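Glycosyl hydrolases family 31 family protein (PDB 6DRU) releases alpha-linked xylose from the non-reducing terminal glucose of xyloglucan oligosaccharides, as an alpha-xylosidase of glycoside hydrolase family 31. Local coordinates at residues Y150-Q156 / S174-V180; W441-Q445 / Y473-F479. One frame throughout, in Å; residues are numbered along the deposited sequence.

Interaction 1: Y150-Q156 / S174-V180; sequences YGTGTQQ and SYIPTPV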
loop_
_atom_site.group_PDB
_atom_site.type_symbol
_atom_site.label_atom_id
_atom_site.label_comp_id
_atom_site.label_asym_id
_atom_site.label_seq_id
_atom_site.Cartn_x
_atom_site.Cartn_y
_atom_site.Cartn_z
ATOM N N TYR A 150 -2.793 -32.808 13.304
ATOM C CA TYR A 150 -1.890 -32.846 14.445
ATOM C C TYR A 150 -0.655 -32.007 14.152
ATOM O O TYR A 150 -0.117 -32.047 13.042
ATOM C CB TYR A 150 -1.465 -34.281 14.775
ATOM C CG TYR A 150 -2.602 -35.276 14.809
ATOM C CD1 TYR A 150 -3.770 -35.001 15.507
ATOM C CD2 TYR A 150 -2.507 -36.490 14.141
ATOM C CE1 TYR A 150 -4.811 -35.908 15.539
ATOM C CE2 TYR A 150 -3.543 -37.403 14.168
ATOM C CZ TYR A 150 -4.693 -37.108 14.869
ATOM O OH TYR A 150 -5.725 -38.016 14.897
ATOM N N GLY A 151 -0.197 -31.263 15.157
ATOM C CA GLY A 151 0.994 -30.446 15.012
ATOM C C GLY A 151 0.714 -28.960 15.036
ATOM O O GLY A 151 0.123 -28.447 15.992
ATOM N N THR A 152 1.147 -28.260 13.983
ATOM C CA THR A 152 0.952 -26.820 13.800
ATOM C C THR A 152 1.683 -25.980 14.849
ATOM O O THR A 152 1.359 -24.802 15.037
ATOM C CB THR A 152 -0.538 -26.446 13.776
ATOM O OG1 THR A 152 -1.081 -26.524 15.100
ATOM C CG2 THR A 152 -1.316 -27.379 12.855
ATOM N N GLY A 153 2.669 -26.548 15.532
ATOM C CA GLY A 153 3.399 -25.813 16.548
ATOM C C GLY A 153 2.785 -25.953 17.928
ATOM O O GLY A 153 2.061 -26.904 18.237
ATOM N N THR A 154 3.079 -24.969 18.772
ATOM C CA THR A 154 2.630 -24.961 20.156
ATOM C C THR A 154 1.603 -23.861 20.387
ATOM O O THR A 154 1.631 -22.809 19.742
ATOM C CB THR A 154 3.808 -24.771 21.116
ATOM O OG1 THR A 154 4.426 -23.500 20.873
ATOM C CG2 THR A 154 4.831 -25.874 20.918
ATOM N N GLN A 155 0.708 -24.112 21.341
ATOM C CA GLN A 155 -0.404 -23.228 21.659
ATOM C C GLN A 155 -1.111 -23.784 22.886
ATOM O O GLN A 155 -1.161 -25.001 23.083
ATOM C CB GLN A 155 -1.377 -23.113 20.477
ATOM C CG GLN A 155 -2.620 -22.285 20.745
ATOM C CD GLN A 155 -3.548 -22.233 19.550
ATOM O OE1 GLN A 155 -3.335 -22.926 18.555
ATOM N NE2 GLN A 155 -4.585 -21.408 19.640
ATOM N N GLN A 156 -1.648 -22.886 23.715
ATOM C CA GLN A 156 -2.391 -23.297 24.909
ATOM C C GLN A 156 -3.877 -23.359 24.565
ATOM O O GLN A 156 -4.674 -22.490 24.925
ATOM C CB GLN A 156 -2.117 -22.349 26.069
ATOM C CG GLN A 156 -0.649 -22.235 26.427
ATOM C CD GLN A 156 -0.411 -21.422 27.683
ATOM O OE1 GLN A 156 0.253 -20.387 27.649
ATOM N NE2 GLN A 156 -0.948 -21.893 28.803
ATOM N N SER A 174 4.404 -18.012 24.394
ATOM C CA SER A 174 3.778 -19.337 24.503
ATOM C C SER A 174 3.080 -19.777 23.221
ATOM O O SER A 174 2.386 -20.805 23.234
ATOM C CB SER A 174 2.773 -19.415 25.656
ATOM O OG SER A 174 1.526 -18.863 25.273
ATOM N N TYR A 175 3.243 -19.050 22.118
ATOM C CA TYR A 175 2.507 -19.304 20.881
ATOM C C TYR A 175 3.510 -19.342 19.730
ATOM O O TYR A 175 3.974 -18.293 19.272
ATOM C CB TYR A 175 1.442 -18.233 20.666
ATOM C CG TYR A 175 0.510 -18.456 19.495
ATOM C CD1 TYR A 175 -0.535 -19.366 19.575
ATOM C CD2 TYR A 175 0.664 -17.739 18.318
ATOM C CE1 TYR A 175 -1.396 -19.563 18.509
ATOM C CE2 TYR A 175 -0.189 -17.930 17.247
ATOM C CZ TYR A 175 -1.216 -18.842 17.347
ATOM O OH TYR A 175 -2.066 -19.030 16.282
ATOM N N ILE A 176 3.846 -20.543 19.269
ATOM C CA ILE A 176 4.814 -20.715 18.187
ATOM C C ILE A 176 4.132 -21.387 17.001
ATOM O O ILE A 176 4.293 -22.600 16.804
ATOM C CB ILE A 176 6.029 -21.536 18.645
ATOM C CG1 ILE A 176 6.495 -21.081 20.028
ATOM C CG2 ILE A 176 7.163 -21.410 17.638
ATOM C CD1 ILE A 176 7.437 -22.057 20.695
ATOM N N PRO A 177 3.372 -20.651 16.191
ATOM C CA PRO A 177 2.697 -21.277 15.044
ATOM C C PRO A 177 3.707 -21.719 13.995
ATOM O O PRO A 177 4.522 -20.923 13.522
ATOM C CB PRO A 177 1.783 -20.165 14.521
ATOM C CG PRO A 177 2.450 -18.903 14.956
ATOM C CD PRO A 177 3.097 -19.207 16.276
ATOM N N THR A 178 3.647 -22.998 13.635
ATOM C CA THR A 178 4.562 -23.571 12.658
ATOM C C THR A 178 3.782 -24.449 11.687
ATOM O O THR A 178 3.182 -25.447 12.102
ATOM C CB THR A 178 5.659 -24.380 13.354
ATOM O OG1 THR A 178 6.362 -23.542 14.280
ATOM C CG2 THR A 178 6.645 -24.933 12.335
ATOM N N PRO A 179 3.770 -24.122 10.395
ATOM C CA PRO A 179 2.930 -24.860 9.435
ATOM C C PRO A 179 3.529 -26.206 9.034
ATOM O O PRO A 179 3.888 -26.447 7.878
ATOM C CB PRO A 179 2.841 -23.876 8.262
ATOM C CG PRO A 179 4.149 -23.163 8.293
ATOM C CD PRO A 179 4.525 -23.034 9.749
ATOM N N VAL A 180 3.637 -27.105 10.010
ATOM C CA VAL A 180 4.025 -28.494 9.789
ATOM C C VAL A 180 3.009 -29.350 10.530
ATOM O O VAL A 180 2.938 -29.301 11.764
ATOM C CB VAL A 180 5.450 -28.791 10.280
ATOM C CG1 VAL A 180 5.738 -30.282 10.203
ATOM C CG2 VAL A 180 6.468 -28.005 9.471
HETATM O O HOH W 1 4.718 -22.638 23.484
HETATM O O HOH W 2 -0.763 -19.909 23.584
#
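Thr154 faces Ile176 as an antiparallel hydrogen-bonded pair, and Gly153 faces Pro177 as a non-hydrogen-bonded one. This is the tight part of the contact. Thr152 N bonds to Val180 O (3.0 Å), and Thr178 N to Thr152 O (3.2 Å). Ile176 N bonds to Thr154 O at 3.2 Å, and the bond from Thr154 N to Ile176 O is weak. The chain turns a corner at Thr152 and Gly153. The backbone angles of Gly153 call for glycine, and a CB there would run into Ile176 O. Its CA makes a C-H...O contact with that oxygen (3.3 Å). OG1 of Thr154 sits between the backbone N and the carbonyl carbon (chi1 62°). It therefore lies beside Ile176 CG1 (3.3 Å). Ser501 and Ala505 of helix 492-508 pack on Thr154. The other end is looser and wetter. The extended Gln155 runs past the edge of the Tyr175 ring, with the amide and ring planes 87° apart. One water joins Thr154 OG1 to Ser174 O, weakly at the serine. A second joins Gln156 N to Ser174 OG. The Ser174 side chain is about 6 Å from that of Asp487, assigned as the proton donor. Here the N-terminal beta-sandwich typical of family 31 reaches the active site of the barrel.

Interaction 2: W441-Q445 / Y473-F479; sequences WAHQQ and YIGSQRF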
loop_
_atom_site.group_PDB
_atom_site.type_symbol
_atom_site.label_atom_id
_atom_site.label_comp_id
_atom_site.label_asym_id
_atom_site.label_seq_id
_atom_site.Cartn_x
_atom_site.Cartn_y
_atom_site.Cartn_z
ATOM N N TRP A 441 14.108 -18.627 14.797
ATOM C CA TRP A 441 14.910 -19.695 14.213
ATOM C C TRP A 441 16.350 -19.242 14.000
ATOM O O TRP A 441 17.295 -19.979 14.307
ATOM C CB TRP A 441 14.275 -20.138 12.894
ATOM C CG TRP A 441 14.829 -21.391 12.292
ATOM C CD1 TRP A 441 14.318 -22.650 12.410
ATOM C CD2 TRP A 441 15.985 -21.504 11.453
ATOM N NE1 TRP A 441 15.088 -23.543 11.703
ATOM C CE2 TRP A 441 16.119 -22.864 11.108
ATOM C CE3 TRP A 441 16.923 -20.590 10.965
ATOM C CZ2 TRP A 441 17.151 -23.331 10.298
ATOM C CZ3 TRP A 441 17.948 -21.055 10.160
ATOM C CH2 TRP A 441 18.054 -22.413 9.835
ATOM N N ALA A 442 16.535 -18.024 13.488
ATOM C CA ALA A 442 17.878 -17.488 13.305
ATOM C C ALA A 442 18.533 -17.114 14.626
ATOM O O ALA A 442 19.766 -17.064 14.698
ATOM C CB ALA A 442 17.840 -16.272 12.380
ATOM N N HIS A 443 17.740 -16.844 15.666
ATOM C CA HIS A 443 18.317 -16.584 16.982
ATOM C C HIS A 443 18.899 -17.858 17.583
ATOM O O HIS A 443 19.996 -17.836 18.153
ATOM C CB HIS A 443 17.263 -15.975 17.906
ATOM C CG HIS A 443 17.832 -15.330 19.131
ATOM N ND1 HIS A 443 18.923 -14.489 19.090
ATOM C CD2 HIS A 443 17.457 -15.393 20.430
ATOM C CE1 HIS A 443 19.197 -14.065 20.310
ATOM N NE2 HIS A 443 18.320 -14.596 21.141
ATOM N N GLN A 444 18.175 -18.978 17.474
ATOM C CA GLN A 444 18.753 -20.268 17.838
ATOM C C GLN A 444 20.012 -20.542 17.028
ATOM O O GLN A 444 21.017 -21.022 17.565
ATOM C CB GLN A 444 17.737 -21.389 17.617
ATOM C CG GLN A 444 16.452 -21.264 18.410
ATOM C CD GLN A 444 15.500 -22.413 18.141
ATOM O OE1 GLN A 444 14.785 -22.423 17.139
ATOM N NE2 GLN A 444 15.493 -23.396 19.033
ATOM N N GLN A 445 19.967 -20.239 15.728
ATOM C CA GLN A 445 21.108 -20.469 14.850
ATOM C C GLN A 445 22.336 -19.686 15.298
ATOM O O GLN A 445 23.466 -20.155 15.123
ATOM C CB GLN A 445 20.727 -20.102 13.413
ATOM C CG GLN A 445 21.857 -20.204 12.403
ATOM C CD GLN A 445 21.495 -19.594 11.061
ATOM O OE1 GLN A 445 20.682 -18.673 10.982
ATOM N NE2 GLN A 445 22.102 -20.105 9.996
ATOM N N TYR A 473 10.814 -22.408 14.695
ATOM C CA TYR A 473 10.046 -22.543 13.465
ATOM C C TYR A 473 10.332 -23.911 12.848
ATOM O O TYR A 473 10.713 -24.852 13.553
ATOM C CB TYR A 473 10.360 -21.381 12.506
ATOM C CG TYR A 473 9.262 -21.118 11.503
ATOM C CD1 TYR A 473 7.950 -20.929 11.920
ATOM C CD2 TYR A 473 9.533 -21.061 10.143
ATOM C CE1 TYR A 473 6.939 -20.692 11.010
ATOM C CE2 TYR A 473 8.527 -20.821 9.224
ATOM C CZ TYR A 473 7.232 -20.637 9.665
ATOM O OH TYR A 473 6.223 -20.398 8.759
ATOM N N ILE A 474 10.133 -24.013 11.532
ATOM C CA ILE A 474 10.305 -25.277 10.829
ATOM C C ILE A 474 11.738 -25.761 10.979
ATOM O O ILE A 474 12.695 -25.027 10.701
ATOM C CB ILE A 474 9.920 -25.112 9.352
ATOM C CG1 ILE A 474 8.479 -24.613 9.228
ATOM C CG2 ILE A 474 10.092 -26.416 8.604
ATOM C CD1 ILE A 474 8.090 -24.206 7.825
ATOM N N GLY A 475 11.893 -27.007 11.424
ATOM C CA GLY A 475 13.210 -27.598 11.538
ATOM C C GLY A 475 14.041 -27.099 12.697
ATOM O O GLY A 475 15.260 -27.284 12.693
ATOM N N SER A 476 13.417 -26.474 13.699
ATOM C CA SER A 476 14.166 -25.993 14.854
ATOM C C SER A 476 14.824 -27.123 15.632
ATOM O O SER A 476 15.742 -26.865 16.420
ATOM C CB SER A 476 13.250 -25.191 15.784
ATOM O OG SER A 476 13.033 -23.879 15.294
ATOM N N GLN A 477 14.387 -28.369 15.427
ATOM C CA GLN A 477 14.972 -29.494 16.146
ATOM C C GLN A 477 16.414 -29.763 15.739
ATOM O O GLN A 477 17.087 -30.555 16.406
ATOM C CB GLN A 477 14.132 -30.756 15.937
ATOM C CG GLN A 477 14.172 -31.325 14.528
ATOM C CD GLN A 477 13.144 -30.695 13.612
ATOM O OE1 GLN A 477 12.429 -29.772 14.000
ATOM N NE2 GLN A 477 13.058 -31.200 12.387
ATOM N N ARG A 478 16.904 -29.125 14.676
ATOM C CA ARG A 478 18.274 -29.343 14.230
ATOM C C ARG A 478 19.305 -28.708 15.153
ATOM O O ARG A 478 20.500 -28.971 14.985
ATOM C CB ARG A 478 18.454 -28.792 12.815
ATOM C CG ARG A 478 18.524 -27.275 12.759
ATOM C CD ARG A 478 18.623 -26.770 11.331
ATOM N NE ARG A 478 17.391 -27.005 10.586
ATOM C CZ ARG A 478 17.200 -26.640 9.323
ATOM N NH1 ARG A 478 18.165 -26.021 8.656
ATOM N NH2 ARG A 478 16.044 -26.894 8.725
ATOM N N PHE A 479 18.883 -27.891 16.113
ATOM C CA PHE A 479 19.796 -27.151 16.971
ATOM C C PHE A 479 19.939 -27.826 18.330
ATOM O O PHE A 479 19.043 -28.536 18.792
ATOM C CB PHE A 479 19.309 -25.714 17.176
ATOM C CG PHE A 479 19.087 -24.953 15.901
ATOM C CD1 PHE A 479 20.145 -24.660 15.058
ATOM C CD2 PHE A 479 17.820 -24.513 15.555
ATOM C CE1 PHE A 479 19.942 -23.953 13.888
ATOM C CE2 PHE A 479 17.610 -23.805 14.386
ATOM C CZ PHE A 479 18.674 -23.524 13.551
#
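Phe479 meets Trp441 in a T-shaped stack. The edge of the phenyl ring points at one face of the indole, and the planes are 69° apart. The closest approach is Phe479 CZ to Trp441 CE2 (3.6 Å). With chi1 at -169°, the indole of Trp441 swings away from its backbone N and reaches the bend of 473-479. Its NE1 there lies 3.0 Å from Ile474 O. The guanidinium of Arg478 stands almost upright against the indole plane, at 85°. Trp441 CZ2 lies under one guanidinium face, so the edge of the indole is what touches. Arg478 NE bonds to Gly475 O (3.0 Å) and ties the side chain to its own loop, while NH2 makes weak bonds to Thr239 O and Phe46 O. Arg478 N reaches Gly475 O from the opposite side of the carbonyl plane. This is a piece of the TIM barrel: helix 439-455 precedes strand 467-469, and segment 473-479 lies in the loop between that strand and strand 481-484. A type II beta turn runs from Tyr473 to Ser476. Ser476 OG accepts a straight bond from Tyr473 N (2.7 Å). It also lies 2.9 Å from Gln444 OE1, probably as a hydrogen-bond donor. NE2 of that amide bonds to Ser481. Gln444 CB makes an off-centre CH-pi contact with Phe479. Gln445 N lies over one face of the phenyl ring, and Arg478 CG over the other.

How the interactions relate
The two contacts lie about 14 Å apart, centre to centre, and come in series along the chain: interaction 1 closes before interaction 2 opens. Interaction 1 belongs to the N-terminal sheet, at strands 149-151 and 176-183. Interaction 2 belongs to the barrel, between helix 439-455 and the loop after strand 467-469. They touch directly. Pro179 CD packs on Tyr473 OH (3.3 Å), a hydroxyl hydrogen-bonded to Met193 O. Thr178 CG2 packs on Ile474 CG1 (3.6 Å). Trp510 adds a further link, packing on Thr178 and making a weak hydrogen bond to Tyr473 O. Strand 176-183 and loop 473-479 thus form part of the buried seam that joins the N-terminal sheet to the catalytic barrel.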